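Local coordinates for protein putative sarcosine dimethylglycine methyltransferase (Galdieria sulphuraria, PDB 2O57) that probably transfers methyl groups from S-adenosylmethionine to sarcosine or dimethylglycine, at residues 84-89 / 150-156. Numbering follows the deposited sequence.
Sequences AKGLDL and SYDFIWS
The Phe153 ring lies across Gly86, whose CA sits 3.5 Å from the ring centroid in a CH-pi contact over one face, with Ala84 CB at the edge. With Phe153 CG between its backbone N and carbonyl carbon (chi1 68°), the ring is carried over the neighbouring strand; Gly86 has no side chain, and the ring occupies the place where a CB would lie. Tyr151 offers a face to Leu87 CB, 3.6 Å from the ring centroid, while Lys85 O lies near the ring plane at the edge. Asp88 OD1 lies in the plane of the Trp155 indole at its edge, the carboxylate turned 73° from it. Between the parallel strands, Leu87 N bonds to Phe153 O, Trp155 N to Leu87 O (2.9 Å) and Leu89 N to Trp155 O. At the start, Asp152 OD2 takes Lys85 N on its anti lone pair (2.7 Å, 174° at hydrogen); at the far end Ser156 OG donates to Leu89 O. These are central strands of the Rossmann-like methyltransferase sheet: strand 107-112 flanks 85-89, Asp109 OD2 making a salt bridge with Lys85 NZ and a hydrogen bond with Tyr151 OH, helix 166-176 packs on Leu87, Leu89 and Ile154, and helix 59-76 covers Phe153 and Trp155.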
loop_
_atom_site.group_PDB
_atom_site.type_symbol
_atom_site.label_atom_id
_atom_site.label_comp_id
_atom_site.label_asym_id
_atom_site.label_seq_id
_atom_site.Cartn_x
_atom_site.Cartn_y
_atom_site.Cartn_z
ATOM N N ALA A 84 0.856 -23.054 -10.153
ATOM C CA ALA A 84 -0.053 -22.692 -9.062
ATOM C C ALA A 84 -1.400 -22.348 -9.680
ATOM O O ALA A 84 -1.478 -21.844 -10.800
ATOM C CB ALA A 84 0.487 -21.478 -8.232
ATOM N N LYS A 85 -2.461 -22.604 -8.947
ATOM C CA LYS A 85 -3.801 -22.401 -9.476
ATOM C C LYS A 85 -4.476 -21.229 -8.781
ATOM O O LYS A 85 -4.615 -21.206 -7.548
ATOM C CB LYS A 85 -4.636 -23.680 -9.268
ATOM C CG LYS A 85 -5.875 -23.724 -10.116
ATOM C CD LYS A 85 -5.679 -24.626 -11.302
ATOM C CE LYS A 85 -6.979 -24.709 -12.106
ATOM N NZ LYS A 85 -8.079 -25.385 -11.315
ATOM N N GLY A 86 -4.879 -20.255 -9.587
ATOM C CA GLY A 86 -5.561 -19.098 -9.059
ATOM C C GLY A 86 -6.932 -18.948 -9.635
ATOM O O GLY A 86 -7.251 -19.529 -10.700
ATOM N N LEU A 87 -7.731 -18.177 -8.905
ATOM C CA LEU A 87 -9.095 -17.852 -9.230
ATOM C C LEU A 87 -9.211 -16.343 -9.395
ATOM O O LEU A 87 -8.826 -15.557 -8.481
ATOM C CB LEU A 87 -10.004 -18.353 -8.099
ATOM C CG LEU A 87 -11.468 -17.942 -8.186
ATOM C CD1 LEU A 87 -12.140 -18.508 -9.492
ATOM C CD2 LEU A 87 -12.237 -18.281 -6.912
ATOM N N ASP A 88 -9.708 -15.905 -10.560
ATOM C CA ASP A 88 -9.880 -14.461 -10.774
ATOM C C ASP A 88 -11.359 -14.135 -10.620
ATOM O O ASP A 88 -12.172 -14.514 -11.471
ATOM C CB ASP A 88 -9.348 -13.991 -12.136
ATOM C CG ASP A 88 -9.458 -12.462 -12.332
ATOM O OD1 ASP A 88 -10.195 -11.754 -11.589
ATOM O OD2 ASP A 88 -8.799 -11.976 -13.258
ATOM N N LEU A 89 -11.691 -13.439 -9.523
ATOM C CA LEU A 89 -13.064 -13.074 -9.214
ATOM C C LEU A 89 -13.391 -11.727 -9.862
ATOM O O LEU A 89 -12.854 -10.682 -9.478
ATOM C CB LEU A 89 -13.278 -13.052 -7.689
ATOM C CG LEU A 89 -13.291 -14.385 -6.939
ATOM C CD1 LEU A 89 -13.468 -14.144 -5.457
ATOM C CD2 LEU A 89 -14.469 -15.280 -7.418
ATOM N N SER A 150 -9.516 -25.470 -3.331
ATOM C CA SER A 150 -9.098 -25.616 -4.730
ATOM C C SER A 150 -7.932 -24.709 -5.157
ATOM O O SER A 150 -7.152 -25.093 -6.025
ATOM C CB SER A 150 -10.289 -25.319 -5.677
ATOM O OG SER A 150 -11.159 -26.439 -5.770
ATOM N N TYR A 151 -7.827 -23.511 -4.564
ATOM C CA TYR A 151 -6.913 -22.504 -5.089
ATOM C C TYR A 151 -5.702 -22.158 -4.250
ATOM O O TYR A 151 -5.797 -21.946 -3.055
ATOM C CB TYR A 151 -7.703 -21.231 -5.480
ATOM C CG TYR A 151 -8.706 -21.533 -6.581
ATOM C CD1 TYR A 151 -8.280 -21.697 -7.895
ATOM C CD2 TYR A 151 -10.050 -21.715 -6.291
ATOM C CE1 TYR A 151 -9.162 -22.009 -8.907
ATOM C CE2 TYR A 151 -10.972 -22.031 -7.287
ATOM C CZ TYR A 151 -10.514 -22.188 -8.597
ATOM O OH TYR A 151 -11.399 -22.494 -9.609
ATOM N N ASP A 152 -4.562 -22.038 -4.908
ATOM C CA ASP A 152 -3.401 -21.472 -4.260
ATOM C C ASP A 152 -3.582 -19.989 -3.972
ATOM O O ASP A 152 -3.039 -19.492 -3.010
ATOM C CB ASP A 152 -2.184 -21.711 -5.126
ATOM C CG ASP A 152 -1.929 -23.182 -5.332
ATOM O OD1 ASP A 152 -1.638 -23.824 -4.307
ATOM O OD2 ASP A 152 -2.085 -23.690 -6.466
ATOM N N PHE A 153 -4.350 -19.290 -4.812
ATOM C CA PHE A 153 -4.531 -17.843 -4.683
ATOM C C PHE A 153 -5.801 -17.359 -5.393
ATOM O O PHE A 153 -6.359 -18.043 -6.273
ATOM C CB PHE A 153 -3.290 -17.053 -5.181
ATOM C CG PHE A 153 -3.063 -17.138 -6.665
ATOM C CD1 PHE A 153 -3.605 -16.173 -7.527
ATOM C CD2 PHE A 153 -2.278 -18.170 -7.217
ATOM C CE1 PHE A 153 -3.383 -16.258 -8.928
ATOM C CE2 PHE A 153 -2.046 -18.256 -8.601
ATOM C CZ PHE A 153 -2.603 -17.283 -9.455
ATOM N N ILE A 154 -6.285 -16.219 -4.918
ATOM C CA ILE A 154 -7.401 -15.476 -5.493
ATOM C C ILE A 154 -6.927 -14.043 -5.812
ATOM O O ILE A 154 -6.222 -13.383 -5.006
ATOM C CB ILE A 154 -8.635 -15.403 -4.558
ATOM C CG1 ILE A 154 -9.198 -16.788 -4.329
ATOM C CG2 ILE A 154 -9.739 -14.424 -5.135
ATOM C CD1 ILE A 154 -10.325 -16.874 -3.203
ATOM N N TRP A 155 -7.361 -13.559 -6.971
ATOM C CA TRP A 155 -7.058 -12.219 -7.451
ATOM C C TRP A 155 -8.401 -11.602 -7.748
ATOM O O TRP A 155 -9.247 -12.242 -8.431
ATOM C CB TRP A 155 -6.268 -12.362 -8.748
ATOM C CG TRP A 155 -5.990 -11.106 -9.596
ATOM C CD1 TRP A 155 -6.842 -10.492 -10.490
ATOM C CD2 TRP A 155 -4.751 -10.387 -9.668
ATOM N NE1 TRP A 155 -6.201 -9.437 -11.123
ATOM C CE2 TRP A 155 -4.920 -9.346 -10.634
ATOM C CE3 TRP A 155 -3.508 -10.528 -9.026
ATOM C CZ2 TRP A 155 -3.890 -8.444 -10.964
ATOM C CZ3 TRP A 155 -2.471 -9.626 -9.345
ATOM C CH2 TRP A 155 -2.669 -8.610 -10.333
ATOM N N SER A 156 -8.638 -10.386 -7.247
ATOM C CA SER A 156 -9.899 -9.702 -7.584
ATOM C C SER A 156 -9.677 -8.193 -7.627
ATOM O O SER A 156 -9.398 -7.573 -6.605
ATOM C CB SER A 156 -10.971 -10.068 -6.547
ATOM O OG SER A 156 -12.223 -9.509 -6.905
HETATM O O HOH W 1 -8.982 -8.983 -13.013
#